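Local coordinates for FMN-dependent NADH:quinone oxidoreductase 1 (Bacillus anthracis, PDB 3U7I), which probably reduces electrophilic quinones and cleaves the azo bond of aromatic azo compounds with electrons from NADH, using one FMN per subunit of a homodimer, at residues E45-Y50 with S86-Q91; I100-P103 with I109-K112; D115-I120 with K168-M173. All coordinates share one frame; numbering follows the deposited sequence.

Following the chain from its N terminus, interaction 1 comes first: edge strand 43-48 is met again, after a long excursion, by helix 76-94. That helix leads directly into strand 97-103, where interaction 2 begins; it closes a short loop when Pro-110 returns to the strand at the start of helix 111-120. The same helix then opens interaction 3, a wide loop that ends on helix 165-177. The three contacts follow one another in series, with none nested or crossed. Tyr-116 of helix 111-120 packs against Leu-49 and Ile-88, and Ile-109 against Tyr-169 and Leu-170, so the contacts join three helices to the parallel sheet of the flavodoxin-like fold.

Interaction 1 of 3, residues E45-Y50 with S86-Q91; sequences EQINLY and SEILQQ
Gln-91 reaches from helix 76-94 to the edge strand and meets both Glu-45 and Ile-47. Its CB is directed toward the strand, and with CG anti to the backbone N (chi1 174°) and the chain extended beyond it, the side chain stretches straight across the gap. CG of Gln-91 passes 3.4 Å from OE1 of Glu-45. Beyond CD the amide divides its two atoms between different surroundings. OE1 of Gln-91 lies beside Ile-47, 3.9 Å from CB of that residue. NE2 of Gln-91 gives an almost straight hydrogen bond to OE1 of Glu-45, at 2.9 Å and an N-H...O angle of 169°, directed to the anti side of the carboxylate. The acceptor lies in the amide plane, while the carboxylate is turned 51° from it and met somewhat out of its own plane. A water accepts a second bond from NE2 of Gln-91 at 3.0 Å and donates to the backbone O of Gln-46, so the amide nitrogen grips the strand through both a side chain and the main chain.

Strand 43-48 is an outermost strand of the five-stranded parallel sheet, in the 2-1-3-4-5 order of the flavodoxin-like fold, and helix 76-94 belongs to the crossover leading from it to strand 97-103. Deeper in this layer, CD1 of Ile-47 touches CG1 of Ile-88 at 4.1 Å, the two side chains crossing at about a right angle. Ile-47 also packs against Tyr-116, and Ile-88 reaches Asn-119 of helix 111-120. The other carboxylate oxygen of Glu-45, OE2, forms a salt bridge with Lys-6 of the adjacent strand.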
# COMPACT_ATOMS: atom_id res chain seq x y z
N GLU C 45 8.79 12.09 19.37
CA GLU C 45 8.24 10.77 19.61
C GLU C 45 8.46 9.91 18.37
O GLU C 45 8.67 10.44 17.28
CB GLU C 45 6.75 10.85 19.94
CG GLU C 45 6.45 11.70 21.16
CD GLU C 45 4.98 11.79 21.46
OE1 GLU C 45 4.18 11.12 20.77
OE2 GLU C 45 4.62 12.54 22.40
N GLN C 46 8.43 8.59 18.54
CA GLN C 46 8.61 7.67 17.43
C GLN C 46 7.67 6.48 17.54
O GLN C 46 7.55 5.86 18.59
CB GLN C 46 10.06 7.17 17.35
CG GLN C 46 10.29 6.09 16.29
CD GLN C 46 11.75 5.91 15.95
OE1 GLN C 46 12.56 6.82 16.16
NE2 GLN C 46 12.11 4.74 15.43
N ILE C 47 7.00 6.17 16.43
CA ILE C 47 6.18 4.96 16.36
C ILE C 47 6.83 4.00 15.38
O ILE C 47 7.20 4.38 14.27
CB ILE C 47 4.70 5.28 15.96
CG1 ILE C 47 3.85 4.00 15.92
CG2 ILE C 47 4.63 6.02 14.63
CD1 ILE C 47 2.38 4.27 15.63
N ASN C 48 7.02 2.76 15.82
CA ASN C 48 7.64 1.74 14.99
C ASN C 48 6.55 0.85 14.42
O ASN C 48 5.96 0.05 15.15
CB ASN C 48 8.63 0.92 15.82
CG ASN C 48 9.88 1.71 16.19
OD1 ASN C 48 10.38 2.52 15.41
ND2 ASN C 48 10.38 1.47 17.39
N LEU C 49 6.28 1.00 13.13
CA LEU C 49 5.14 0.34 12.49
C LEU C 49 5.26 -1.18 12.46
O LEU C 49 4.25 -1.86 12.33
CB LEU C 49 4.90 0.88 11.08
CG LEU C 49 4.70 2.39 10.96
CD1 LEU C 49 4.28 2.79 9.54
CD2 LEU C 49 3.70 2.88 11.98
N TYR C 50 6.47 -1.71 12.58
CA TYR C 50 6.67 -3.16 12.56
C TYR C 50 7.02 -3.72 13.94
O TYR C 50 7.47 -4.87 14.06
CB TYR C 50 7.71 -3.55 11.50
CG TYR C 50 7.13 -3.48 10.10
CD1 TYR C 50 7.04 -2.27 9.42
CD2 TYR C 50 6.64 -4.63 9.49
CE1 TYR C 50 6.48 -2.22 8.14
CE2 TYR C 50 6.09 -4.59 8.24
CZ TYR C 50 6.00 -3.39 7.56
OH TYR C 50 5.43 -3.41 6.31
N SER C 86 -7.38 5.39 18.32
CA SER C 86 -7.50 6.75 18.83
C SER C 86 -6.16 7.31 19.36
O SER C 86 -5.84 8.48 19.10
CB SER C 86 -8.57 6.84 19.90
OG SER C 86 -8.63 8.17 20.39
N GLU C 87 -5.41 6.49 20.10
CA GLU C 87 -4.07 6.85 20.56
C GLU C 87 -3.18 7.25 19.40
O GLU C 87 -2.55 8.30 19.42
CB GLU C 87 -3.38 5.68 21.27
CG GLU C 87 -3.86 5.37 22.67
CD GLU C 87 -3.14 4.17 23.27
OE1 GLU C 87 -2.25 3.60 22.59
OE2 GLU C 87 -3.46 3.80 24.42
N ILE C 88 -3.13 6.39 18.38
CA ILE C 88 -2.30 6.64 17.19
C ILE C 88 -2.69 7.93 16.45
O ILE C 88 -1.82 8.69 16.02
CB ILE C 88 -2.35 5.44 16.21
CG1 ILE C 88 -1.60 4.24 16.80
CG2 ILE C 88 -1.75 5.85 14.88
CD1 ILE C 88 -1.75 2.97 16.00
N LEU C 89 -3.99 8.18 16.31
CA LEU C 89 -4.50 9.38 15.66
C LEU C 89 -4.16 10.64 16.45
O LEU C 89 -3.72 11.64 15.88
CB LEU C 89 -6.02 9.29 15.49
CG LEU C 89 -6.75 10.56 15.04
CD1 LEU C 89 -6.29 11.02 13.66
CD2 LEU C 89 -8.25 10.32 15.06
N GLN C 90 -4.36 10.59 17.76
CA GLN C 90 -4.10 11.76 18.60
C GLN C 90 -2.61 12.09 18.68
O GLN C 90 -2.23 13.26 18.75
CB GLN C 90 -4.76 11.63 19.97
CG GLN C 90 -6.29 11.58 19.89
CD GLN C 90 -6.89 12.79 19.17
OE1 GLN C 90 -6.51 13.93 19.42
NE2 GLN C 90 -7.86 12.53 18.28
N GLN C 91 -1.77 11.06 18.64
CA GLN C 91 -0.31 11.26 18.53
C GLN C 91 0.05 11.96 17.20
O GLN C 91 0.81 12.93 17.19
CB GLN C 91 0.44 9.94 18.68
CG GLN C 91 1.95 10.04 18.45
CD GLN C 91 2.67 8.69 18.54
OE1 GLN C 91 2.29 7.71 17.87
NE2 GLN C 91 3.71 8.63 19.37
O HOH W 1 5.17 6.05 20.00

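Interaction 2 of 3, residues I100-P103 with I109-K112; sequences IVLP and IPSK
Leu-102 and Pro-110 are the closest pair along the two backbones, with their CA atoms 7.4 Å apart. Residues 100-103 keep a beta conformation, most extended at Leu-102 (phi/psi -151/147), whereas Pro-110 occupies the N-cap position of helix 111-120, just before the chain coils at Ser-111. The five residues in between form a loop that brings the helix start back beside the end of the strand.

CB of Leu-102 is directed toward residues 109-112, and the side chains of Leu-102 and Pro-110 cross at about a right angle. CG of Leu-102 sits between the backbone N and the carbonyl carbon (chi1 72°), and with chi2 near trans CD1 of Leu-102 comes 3.8 Å from CD of Pro-110. CG of Pro-110 lies 4.2 Å from CB of Leu-102 and 4.0 Å from the backbone O of Pro-103. Val-146 and Gln-148 of strand 143-149 adjoin Leu-102, and Tyr-50 lies against Pro-110.

Pro-103 ends the strand beside the probable FMN site: its side chain is about 4 Å from that of Ser-23, a predicted binding residue. The position agrees with the flavodoxin-like fold, in which the cofactor sits at the C-terminal edge of the sheet. No hydrogen bond joins the segments, and Pro-110 has no backbone N-H to give; the fit of the helix start to the strand therefore rests mainly on the shapes of apolar groups.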
# COMPACT_ATOMS: atom_id res chain seq x y z
N ILE C 100 9.01 10.27 7.91
CA ILE C 100 8.72 8.90 7.49
C ILE C 100 9.97 8.20 6.96
O ILE C 100 10.64 8.69 6.06
CB ILE C 100 7.58 8.84 6.42
CG1 ILE C 100 6.26 9.31 7.03
CG2 ILE C 100 7.47 7.42 5.82
CD1 ILE C 100 5.07 9.29 6.07
N VAL C 101 10.27 7.04 7.54
CA VAL C 101 11.41 6.22 7.12
C VAL C 101 10.90 4.91 6.51
O VAL C 101 10.17 4.15 7.15
CB VAL C 101 12.37 5.92 8.31
CG1 VAL C 101 13.69 5.30 7.82
CG2 VAL C 101 12.63 7.21 9.12
N LEU C 102 11.28 4.63 5.27
CA LEU C 102 10.84 3.41 4.62
C LEU C 102 11.83 2.90 3.60
O LEU C 102 12.53 3.68 2.96
CB LEU C 102 9.49 3.61 3.92
CG LEU C 102 9.50 4.45 2.64
CD1 LEU C 102 8.25 4.19 1.80
CD2 LEU C 102 9.63 5.93 3.00
N PRO C 103 11.90 1.56 3.46
CA PRO C 103 12.49 0.93 2.29
C PRO C 103 11.41 0.82 1.21
O PRO C 103 10.26 0.50 1.53
CB PRO C 103 12.87 -0.46 2.79
CG PRO C 103 11.89 -0.76 3.86
CD PRO C 103 11.54 0.57 4.50
N ILE C 109 4.08 1.92 -0.69
CA ILE C 109 4.38 2.00 0.73
C ILE C 109 4.29 0.61 1.37
O ILE C 109 3.51 -0.23 0.91
CB ILE C 109 3.43 2.99 1.45
CG1 ILE C 109 1.97 2.49 1.37
CG2 ILE C 109 3.58 4.39 0.85
CD1 ILE C 109 0.99 3.32 2.18
N PRO C 110 5.11 0.36 2.41
CA PRO C 110 5.00 -0.89 3.17
C PRO C 110 3.57 -1.13 3.65
O PRO C 110 2.87 -0.18 4.00
CB PRO C 110 5.93 -0.65 4.36
CG PRO C 110 6.97 0.27 3.84
CD PRO C 110 6.22 1.20 2.90
N SER C 111 3.15 -2.39 3.68
CA SER C 111 1.80 -2.72 4.15
C SER C 111 1.45 -2.06 5.48
O SER C 111 0.33 -1.56 5.65
CB SER C 111 1.61 -4.23 4.25
OG SER C 111 2.59 -4.80 5.09
N LYS C 112 2.39 -2.05 6.43
CA LYS C 112 2.09 -1.45 7.73
C LYS C 112 1.96 0.08 7.66
O LYS C 112 1.30 0.68 8.50
CB LYS C 112 3.09 -1.89 8.82
CG LYS C 112 3.01 -3.37 9.20
CD LYS C 112 1.59 -3.84 9.58
CE LYS C 112 1.04 -3.12 10.82
NZ LYS C 112 -0.29 -3.70 11.26

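Interaction 3 of 3, residues D115-I120 with K168-M173; sequences DYMDNI and KYLKAM
Met-117, present as selenomethionine, projects from helix 111-120 into a hollow formed by Tyr-169, Leu-170 and Met-173 of helix 165-177. The two helical segments run almost parallel, 8° apart, but their axes approach no closer than 12.9 Å, and this one long side chain fills much of the distance. Its chain is bent at chi2 and chi3 (-57° and -58°), so that CG, SE and CE meet different walls. CG of Met-117 lies at the edge of the Tyr-169 ring, close to its plane and 3.9 Å from CE2. SE faces CD2 of Leu-170 at 4.3 Å, and the terminal methyl CE reaches the root of the Met-173 side chain, 3.7 Å from CB.

The walls of the hollow also touch one another. Met-173, also selenomethionine, lies one helical turn after Tyr-169, and its CG lies over one face of the tyrosine ring, 3.4 Å above the plane and offset toward the rim. Met-173 meets Met-117 through CB and, more distantly, CG, while its outer part leads away and packs against Phe-107 of the second subunit. The tyrosine approaches from the direction opposite to Met-117, its hydroxyl oxygen OH 3.9 Å from CB of Met-117, and that hydroxyl is hydrogen-bonded to the backbone O of Asn-106 of the second subunit. The contact thus borders the dimer interface. Toward the sheet, Leu-170 lies against Ile-100 of strand 97-103, while on helix 111-120 Tyr-116 packs on strand 6-11 and on helix 76-94, which continues the helical layer.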
# COMPACT_ATOMS: atom_id res chain seq x y z
N ASP C 115 -1.62 0.52 6.85
CA ASP C 115 -2.37 0.40 8.10
C ASP C 115 -2.29 1.69 8.91
O ASP C 115 -3.27 2.12 9.52
CB ASP C 115 -1.84 -0.74 8.97
CG ASP C 115 -2.17 -2.10 8.42
OD1 ASP C 115 -3.12 -2.20 7.61
OD2 ASP C 115 -1.50 -3.07 8.81
N TYR C 116 -1.10 2.30 8.93
CA TYR C 116 -0.93 3.55 9.66
C TYR C 116 -1.78 4.65 9.02
O TYR C 116 -2.43 5.43 9.73
CB TYR C 116 0.55 3.96 9.73
CG TYR C 116 0.79 5.20 10.57
CD1 TYR C 116 0.85 5.12 11.96
CD2 TYR C 116 0.96 6.44 9.97
CE1 TYR C 116 1.07 6.27 12.74
CE2 TYR C 116 1.18 7.59 10.74
CZ TYR C 116 1.24 7.50 12.11
OH TYR C 116 1.46 8.65 12.85
N MSE C 117 -1.79 4.72 7.69
CA MSE C 117 -2.63 5.71 7.02
C MSE C 117 -4.08 5.48 7.41
O MSE C 117 -4.84 6.43 7.58
CB MSE C 117 -2.49 5.64 5.49
CG MSE C 117 -1.07 5.91 4.95
SE MSE C 117 -0.36 7.64 5.49
CE MSE C 117 -1.79 8.77 4.75
N ASP C 118 -4.46 4.21 7.58
CA ASP C 118 -5.85 3.86 7.93
C ASP C 118 -6.22 4.30 9.37
O ASP C 118 -7.41 4.43 9.70
CB ASP C 118 -6.12 2.36 7.73
CG ASP C 118 -6.09 1.94 6.27
OD1 ASP C 118 -6.25 2.82 5.37
OD2 ASP C 118 -5.91 0.73 6.00
N ASN C 119 -5.21 4.52 10.20
CA ASN C 119 -5.39 5.01 11.57
C ASN C 119 -5.50 6.54 11.67
O ASN C 119 -6.18 7.07 12.55
CB ASN C 119 -4.23 4.55 12.46
CG ASN C 119 -4.39 3.12 12.96
OD1 ASN C 119 -4.80 2.90 14.09
ND2 ASN C 119 -4.06 2.15 12.11
N ILE C 120 -4.82 7.24 10.75
CA ILE C 120 -4.72 8.70 10.84
C ILE C 120 -5.61 9.48 9.85
O ILE C 120 -5.83 10.67 10.03
CB ILE C 120 -3.26 9.17 10.69
CG1 ILE C 120 -2.76 8.89 9.28
CG2 ILE C 120 -2.37 8.50 11.76
CD1 ILE C 120 -1.52 9.65 8.92
N LYS C 168 4.42 9.12 -4.65
CA LYS C 168 3.22 9.73 -5.22
C LYS C 168 2.07 9.70 -4.22
O LYS C 168 1.41 10.72 -3.98
CB LYS C 168 2.83 9.04 -6.53
CG LYS C 168 3.80 9.35 -7.66
CD LYS C 168 3.38 8.71 -8.97
CE LYS C 168 4.16 9.31 -10.14
NZ LYS C 168 3.56 8.88 -11.43
N TYR C 169 1.85 8.54 -3.61
CA TYR C 169 0.77 8.39 -2.65
C TYR C 169 1.00 9.25 -1.41
O TYR C 169 0.12 10.02 -1.01
CB TYR C 169 0.63 6.93 -2.25
CG TYR C 169 -0.42 6.67 -1.20
CD1 TYR C 169 -1.77 6.67 -1.52
CD2 TYR C 169 -0.06 6.41 0.11
CE1 TYR C 169 -2.73 6.43 -0.57
CE2 TYR C 169 -1.01 6.16 1.08
CZ TYR C 169 -2.35 6.17 0.74
OH TYR C 169 -3.31 5.91 1.69
N LEU C 170 2.18 9.14 -0.79
CA LEU C 170 2.43 9.91 0.43
C LEU C 170 2.30 11.42 0.23
O LEU C 170 1.63 12.08 1.02
CB LEU C 170 3.79 9.55 1.05
CG LEU C 170 3.88 8.13 1.62
CD1 LEU C 170 5.30 7.80 2.03
CD2 LEU C 170 2.92 7.96 2.79
N LYS C 171 2.93 11.97 -0.81
CA LYS C 171 2.81 13.40 -1.10
C LYS C 171 1.34 13.81 -1.27
O LYS C 171 0.88 14.81 -0.70
CB LYS C 171 3.57 13.76 -2.38
CG LYS C 171 3.72 15.27 -2.59
CD LYS C 171 4.39 15.58 -3.91
CE LYS C 171 4.69 17.06 -4.01
NZ LYS C 171 5.12 17.40 -5.39
N ALA C 172 0.61 13.02 -2.06
CA ALA C 172 -0.81 13.27 -2.35
C ALA C 172 -1.67 13.30 -1.09
O ALA C 172 -2.43 14.25 -0.87
CB ALA C 172 -1.35 12.23 -3.35
N MSE C 173 -1.55 12.24 -0.28
CA MSE C 173 -2.37 12.11 0.93
C MSE C 173 -2.07 13.25 1.89
O MSE C 173 -2.98 13.88 2.43
CB MSE C 173 -2.12 10.77 1.62
CG MSE C 173 -2.61 9.58 0.80
SE MSE C 173 -4.50 9.66 0.32
CE MSE C 173 -4.34 10.24 -1.52